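Local coordinates for protein TRAP dicarboxylate transporter, DctP subunit (Anaerococcus prevoti, PDB 4N91) that binds D-glucuronate, as either anomer, and is probably the extracytoplasmic solute-binding component of a TRAP-type carbohydrate uptake system, at residues Val163-Pro166 / Glu167-Ser170; Glu257-Lys260 / Val261-Gly265. One frame throughout, in Å; residues are numbered along the deposited sequence.

Contacts 1 and 2 are both local, each made within one continuous stretch, and they mark two far ends of a TRAP solute-binding protein. Their centres are 48 Å apart, their nearest atoms about 37 Å, and each centre lies 24 Å from the middle of the chain, on opposite sides of it. Contact 1 (163-170) is a polar turn between strands 154-158 and 173-176. Those strands carry the glucuronate-binding residues R154 and R175, whose side chains lie about 12 Å and 11 Å from that of L169. Contact 2 (257-265), in which a salt bridge and backbone bonds span successive turns of helix 256-290, lies away from the sugar site.

Contact 1 (Val163-Pro166 / Glu167-Ser170); sequences VNSP and EDLS
E167 meets S165 through its aliphatic part, CG lying 3.2 Å from S165 OG. With chi1 at 63°, CG of E167 sits between its own backbone N and carbonyl carbon, on the serine side, and a water accepts from E167 N at 2.9 Å while also bonding S165 OG. D168 follows, and its OD2 takes two backbone N-H groups: N164 N at 2.7 Å, on the anti side of the carboxylate, and S165 N at 3.0 Å, from 41° above its plane. D168 N in turn donates to S165 O at 3.0 Å. In this loop linking strands 154-158 and 173-176, the carboxylate gripping the N-H groups before it and D168 N returning to the backbone O of S165 close a short turn whose residues 167-169 have helical torsions. An alanine at D168 would remove the shared acceptor, and the N-H groups of N164 and S165 would probably lose what ties them to the turn. A second water donates to N164 OD1 and, weakly, to D168 OD2. L169 N bonds P166 O at 2.9 Å, while the leucine's CD2 meets V163 CG2 at 3.8 Å, the two side chains crossing at about a right angle. Inward, V163 and P166 touch F303 of helix 301-317, and L169 packs on F156.

Contact 2 (Glu257-Lys260 / Val261-Gly265); sequences EDRK and VFDEG
An i to i+4 salt bridge near the start of helix 256-290 joins R259 to D263, one turn further on. R259 NE donates to D263 OD1 over 2.9 Å at an N-H...O angle of 154°. The acceptor lies at the guanidinium edge, close to its plane, and is met on its syn side, although the two flat groups stand almost perpendicular, 89° apart. R259 reaches it because CG lies anti to the backbone N and the chain then bends at chi2 (62°). A water closes a second path, accepting from R259 NH2 and donating to D263 OD1 at 3.1 Å. Among the i to i+4 backbone bonds, D263 N to R259 O, E264 N to K260 O and F262 N to D258 O (2.9 Å) are well formed, while V261 N to E257 O is weak. The same D258 O also lies in plane with the F262 ring, 3.3 Å from CD2 at its edge. R259 NH1 has a further salt-bridge partner in E252, and K260 NZ pairs with E256. On the buried side, V261 and F262 rest on helix 44-60, and the F262 ring makes edge-to-face contacts with W250 of helix 248-253 and Y64 of strand 64-69, whose hydroxyl hydrogen-bonds D258 OD2.

Contact 1 (Val163-Pro166 / Glu167-Ser170)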
ATOM      1  N   VAL A 163      22.641   2.722   2.009  1.00 15.78           N
ATOM      2  CA  VAL A 163      22.078   3.444   3.150  1.00 15.16           C
ATOM      3  C   VAL A 163      22.277   2.629   4.423  1.00 18.51           C
ATOM      4  O   VAL A 163      21.752   1.513   4.567  1.00 21.14           O
ATOM      5  CB  VAL A 163      20.586   3.745   2.908  1.00 16.21           C
ATOM      6  CG1 VAL A 163      19.987   4.455   4.117  1.00 21.55           C
ATOM      7  CG2 VAL A 163      20.430   4.568   1.629  1.00 18.18           C
ATOM      8  N   ASN A 164      23.079   3.173   5.324  1.00 17.19           N
ATOM      9  CA  ASN A 164      23.290   2.580   6.643  1.00 15.47           C
ATOM     10  C   ASN A 164      22.624   3.356   7.792  1.00 20.42           C
ATOM     11  O   ASN A 164      22.345   2.790   8.856  1.00 20.78           O
ATOM     12  CB  ASN A 164      24.775   2.471   6.902  1.00 16.61           C
ATOM     13  CG  ASN A 164      25.453   1.548   5.920  1.00 19.70           C
ATOM     14  OD1 ASN A 164      26.254   1.979   5.072  1.00 22.88           O
ATOM     15  ND2 ASN A 164      25.121   0.279   6.009  1.00 17.17           N
ATOM     16  N   SER A 165      22.405   4.646   7.566  1.00 17.23           N
ATOM     17  CA  SER A 165      21.740   5.510   8.537  1.00 17.35           C
ATOM     18  C   SER A 165      21.129   6.679   7.779  1.00 20.75           C
ATOM     19  O   SER A 165      21.403   6.880   6.599  1.00 20.77           O
ATOM     20  CB  SER A 165      22.723   6.012   9.584  1.00 25.39           C
ATOM     21  OG  SER A 165      23.619   6.934   9.003  1.00 27.78           O
ATOM     22  N   PRO A 166      20.289   7.463   8.454  1.00 21.16           N
ATOM     23  CA  PRO A 166      19.644   8.599   7.803  1.00 20.84           C
ATOM     24  C   PRO A 166      20.598   9.555   7.096  1.00 21.32           C
ATOM     25  O   PRO A 166      20.240  10.060   6.030  1.00 20.69           O
ATOM     26  CB  PRO A 166      18.908   9.283   8.972  1.00 20.47           C
ATOM     27  CG  PRO A 166      18.591   8.177   9.873  1.00 20.13           C
ATOM     28  CD  PRO A 166      19.792   7.264   9.824  1.00 24.53           C
ATOM     29  N   GLU A 167      21.791   9.806   7.640  1.00 20.80           N
ATOM     30  CA  GLU A 167      22.701  10.741   6.970  1.00 22.67           C
ATOM     31  C   GLU A 167      23.079  10.329   5.529  1.00 20.91           C
ATOM     32  O   GLU A 167      23.405  11.187   4.711  1.00 22.46           O
ATOM     33  CB  GLU A 167      23.964  11.004   7.817  1.00 29.07           C
ATOM     34  CG  GLU A 167      24.821   9.792   8.056  1.00 44.45           C
ATOM     35  CD  GLU A 167      25.987  10.083   8.997  1.00 56.18           C
ATOM     36  OE1 GLU A 167      26.933  10.775   8.571  1.00 54.25           O
ATOM     37  OE2 GLU A 167      25.951   9.626  10.161  1.00 64.04           O
ATOM     38  N   ASP A 168      23.025   9.034   5.213  1.00 19.72           N
ATOM     39  CA  ASP A 168      23.337   8.551   3.869  1.00 19.81           C
ATOM     40  C   ASP A 168      22.292   8.990   2.819  1.00 18.82           C
ATOM     41  O   ASP A 168      22.547   8.925   1.603  1.00 19.89           O
ATOM     42  CB  ASP A 168      23.456   7.027   3.886  1.00 18.16           C
ATOM     43  CG  ASP A 168      24.560   6.541   4.811  1.00 24.24           C
ATOM     44  OD1 ASP A 168      25.591   7.248   4.900  1.00 27.29           O
ATOM     45  OD2 ASP A 168      24.407   5.474   5.452  1.00 20.08           O
ATOM     46  N   LEU A 169      21.141   9.454   3.289  1.00 18.11           N
ATOM     47  CA  LEU A 169      20.075   9.951   2.405  1.00 16.37           C
ATOM     48  C   LEU A 169      20.240  11.429   2.086  1.00 20.49           C
ATOM     49  O   LEU A 169      19.524  11.977   1.250  1.00 18.94           O
ATOM     50  CB  LEU A 169      18.708   9.712   3.053  1.00 20.61           C
ATOM     51  CG  LEU A 169      18.333   8.231   3.211  1.00 19.76           C
ATOM     52  CD1 LEU A 169      17.133   8.106   4.125  1.00 23.34           C
ATOM     53  CD2 LEU A 169      18.076   7.563   1.862  1.00 17.87           C
ATOM     54  N   SER A 170      21.180  12.078   2.766  1.00 19.76           N
ATOM     55  CA  SER A 170      21.421  13.496   2.562  1.00 24.12           C
ATOM     56  C   SER A 170      21.911  13.793   1.145  1.00 21.34           C
ATOM     57  O   SER A 170      22.849  13.169   0.654  1.00 25.23           O
ATOM     58  CB  SER A 170      22.457  13.996   3.576  1.00 34.59           C
ATOM     59  OG  SER A 170      22.798  15.342   3.310  1.00 38.72           O
TER
HETATM   60  O   HOH W   1      27.156   4.710   5.121  1.00 27.34           O
HETATM   61  O   HOH W   2      22.588   9.447  10.447  1.00 33.27           O

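Contact 2 (Glu257-Lys260 / Val261-Gly265)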
ATOM      1  N   GLU A 257     -28.883  -9.484  -1.709  1.00 34.45           N
ATOM      2  CA  GLU A 257     -28.292 -10.789  -1.935  1.00 41.26           C
ATOM      3  C   GLU A 257     -27.021 -10.646  -2.742  1.00 33.58           C
ATOM      4  O   GLU A 257     -26.058 -11.374  -2.520  1.00 34.37           O
ATOM      5  CB  GLU A 257     -29.269 -11.718  -2.644  1.00 48.15           C
ATOM      6  CG  GLU A 257     -30.271 -12.361  -1.692  1.00 60.77           C
ATOM      7  CD  GLU A 257     -29.601 -13.298  -0.686  1.00 67.74           C
ATOM      8  OE1 GLU A 257     -28.951 -14.277  -1.124  1.00 69.95           O
ATOM      9  OE2 GLU A 257     -29.714 -13.049   0.537  1.00 66.76           O
ATOM     10  N   ASP A 258     -27.020  -9.701  -3.673  1.00 28.49           N
ATOM     11  CA  ASP A 258     -25.823  -9.434  -4.460  1.00 25.65           C
ATOM     12  C   ASP A 258     -24.710  -8.857  -3.584  1.00 26.42           C
ATOM     13  O   ASP A 258     -23.543  -9.237  -3.713  1.00 26.66           O
ATOM     14  CB  ASP A 258     -26.133  -8.471  -5.594  1.00 25.49           C
ATOM     15  CG  ASP A 258     -27.080  -9.056  -6.609  1.00 40.39           C
ATOM     16  OD1 ASP A 258     -27.651 -10.125  -6.333  1.00 48.10           O
ATOM     17  OD2 ASP A 258     -27.254  -8.447  -7.682  1.00 39.32           O
ATOM     18  N   ARG A 259     -25.072  -7.924  -2.713  1.00 26.79           N
ATOM     19  CA  ARG A 259     -24.121  -7.304  -1.796  1.00 28.27           C
ATOM     20  C   ARG A 259     -23.463  -8.366  -0.926  1.00 27.77           C
ATOM     21  O   ARG A 259     -22.273  -8.296  -0.646  1.00 26.82           O
ATOM     22  CB  ARG A 259     -24.815  -6.279  -0.902  1.00 29.60           C
ATOM     23  CG  ARG A 259     -23.912  -5.645   0.145  1.00 28.38           C
ATOM     24  CD  ARG A 259     -22.771  -4.870  -0.509  1.00 28.88           C
ATOM     25  NE  ARG A 259     -21.856  -4.296   0.475  1.00 31.40           N
ATOM     26  CZ  ARG A 259     -22.076  -3.162   1.138  1.00 36.32           C
ATOM     27  NH1 ARG A 259     -23.181  -2.456   0.923  1.00 35.08           N
ATOM     28  NH2 ARG A 259     -21.176  -2.726   2.013  1.00 37.44           N
ATOM     29  N   LYS A 260     -24.239  -9.348  -0.489  1.00 28.52           N
ATOM     30  CA  LYS A 260     -23.677 -10.392   0.357  1.00 26.06           C
ATOM     31  C   LYS A 260     -22.593 -11.171  -0.394  1.00 22.70           C
ATOM     32  O   LYS A 260     -21.540 -11.494   0.162  1.00 25.27           O
ATOM     33  CB  LYS A 260     -24.779 -11.314   0.877  1.00 32.72           C
ATOM     34  CG  LYS A 260     -25.562 -10.644   1.989  1.00 44.99           C
ATOM     35  CD  LYS A 260     -26.829 -11.391   2.321  1.00 52.69           C
ATOM     36  CE  LYS A 260     -27.429 -10.874   3.611  1.00 58.39           C
ATOM     37  NZ  LYS A 260     -28.844 -11.300   3.739  1.00 64.13           N
ATOM     38  N   VAL A 261     -22.833 -11.427  -1.675  1.00 23.36           N
ATOM     39  CA  VAL A 261     -21.872 -12.161  -2.486  1.00 24.45           C
ATOM     40  C   VAL A 261     -20.625 -11.314  -2.727  1.00 22.32           C
ATOM     41  O   VAL A 261     -19.502 -11.803  -2.597  1.00 20.67           O
ATOM     42  CB  VAL A 261     -22.476 -12.627  -3.814  1.00 24.30           C
ATOM     43  CG1 VAL A 261     -21.397 -13.202  -4.711  1.00 27.77           C
ATOM     44  CG2 VAL A 261     -23.608 -13.656  -3.553  1.00 26.51           C
ATOM     45  N   PHE A 262     -20.801 -10.045  -3.079  1.00 20.41           N
ATOM     46  CA  PHE A 262     -19.625  -9.188  -3.236  1.00 20.33           C
ATOM     47  C   PHE A 262     -18.816  -9.095  -1.953  1.00 18.63           C
ATOM     48  O   PHE A 262     -17.576  -9.123  -2.005  1.00 20.81           O
ATOM     49  CB  PHE A 262     -20.006  -7.791  -3.737  1.00 20.94           C
ATOM     50  CG  PHE A 262     -20.148  -7.720  -5.212  1.00 20.69           C
ATOM     51  CD1 PHE A 262     -19.073  -7.391  -6.002  1.00 22.57           C
ATOM     52  CD2 PHE A 262     -21.358  -8.004  -5.821  1.00 25.83           C
ATOM     53  CE1 PHE A 262     -19.209  -7.325  -7.363  1.00 24.70           C
ATOM     54  CE2 PHE A 262     -21.487  -7.944  -7.184  1.00 23.75           C
ATOM     55  CZ  PHE A 262     -20.417  -7.621  -7.952  1.00 22.60           C
ATOM     56  N   ASP A 263     -19.487  -8.995  -0.811  1.00 22.39           N
ATOM     57  CA  ASP A 263     -18.785  -8.892   0.465  1.00 24.77           C
ATOM     58  C   ASP A 263     -17.957 -10.161   0.733  1.00 23.78           C
ATOM     59  O   ASP A 263     -16.810 -10.088   1.171  1.00 21.03           O
ATOM     60  CB  ASP A 263     -19.769  -8.631   1.616  1.00 26.06           C
ATOM     61  CG  ASP A 263     -20.346  -7.209   1.598  1.00 33.73           C
ATOM     62  OD1 ASP A 263     -19.900  -6.376   0.787  1.00 27.13           O
ATOM     63  OD2 ASP A 263     -21.254  -6.923   2.408  1.00 40.59           O
ATOM     64  N   GLU A 264     -18.545 -11.318   0.459  1.00 20.68           N
ATOM     65  CA  GLU A 264     -17.842 -12.591   0.602  1.00 19.70           C
ATOM     66  C   GLU A 264     -16.650 -12.607  -0.344  1.00 21.35           C
ATOM     67  O   GLU A 264     -15.549 -13.056   0.010  1.00 22.50           O
ATOM     68  CB  GLU A 264     -18.783 -13.761   0.295  1.00 23.80           C
ATOM     69  CG  GLU A 264     -19.868 -14.003   1.331  1.00 38.80           C
ATOM     70  CD  GLU A 264     -20.962 -14.983   0.849  1.00 56.25           C
ATOM     71  OE1 GLU A 264     -21.193 -15.092  -0.381  1.00 56.06           O
ATOM     72  OE2 GLU A 264     -21.595 -15.645   1.706  1.00 59.73           O
ATOM     73  N   GLY A 265     -16.859 -12.083  -1.550  1.00 17.87           N
ATOM     74  CA  GLY A 265     -15.778 -11.979  -2.511  1.00 15.99           C
ATOM     75  C   GLY A 265     -14.623 -11.133  -2.031  1.00 16.36           C
ATOM     76  O   GLY A 265     -13.475 -11.458  -2.299  1.00 19.94           O
TER
HETATM   77  O   HOH W   3     -18.318  -4.102   2.145  1.00 43.17           O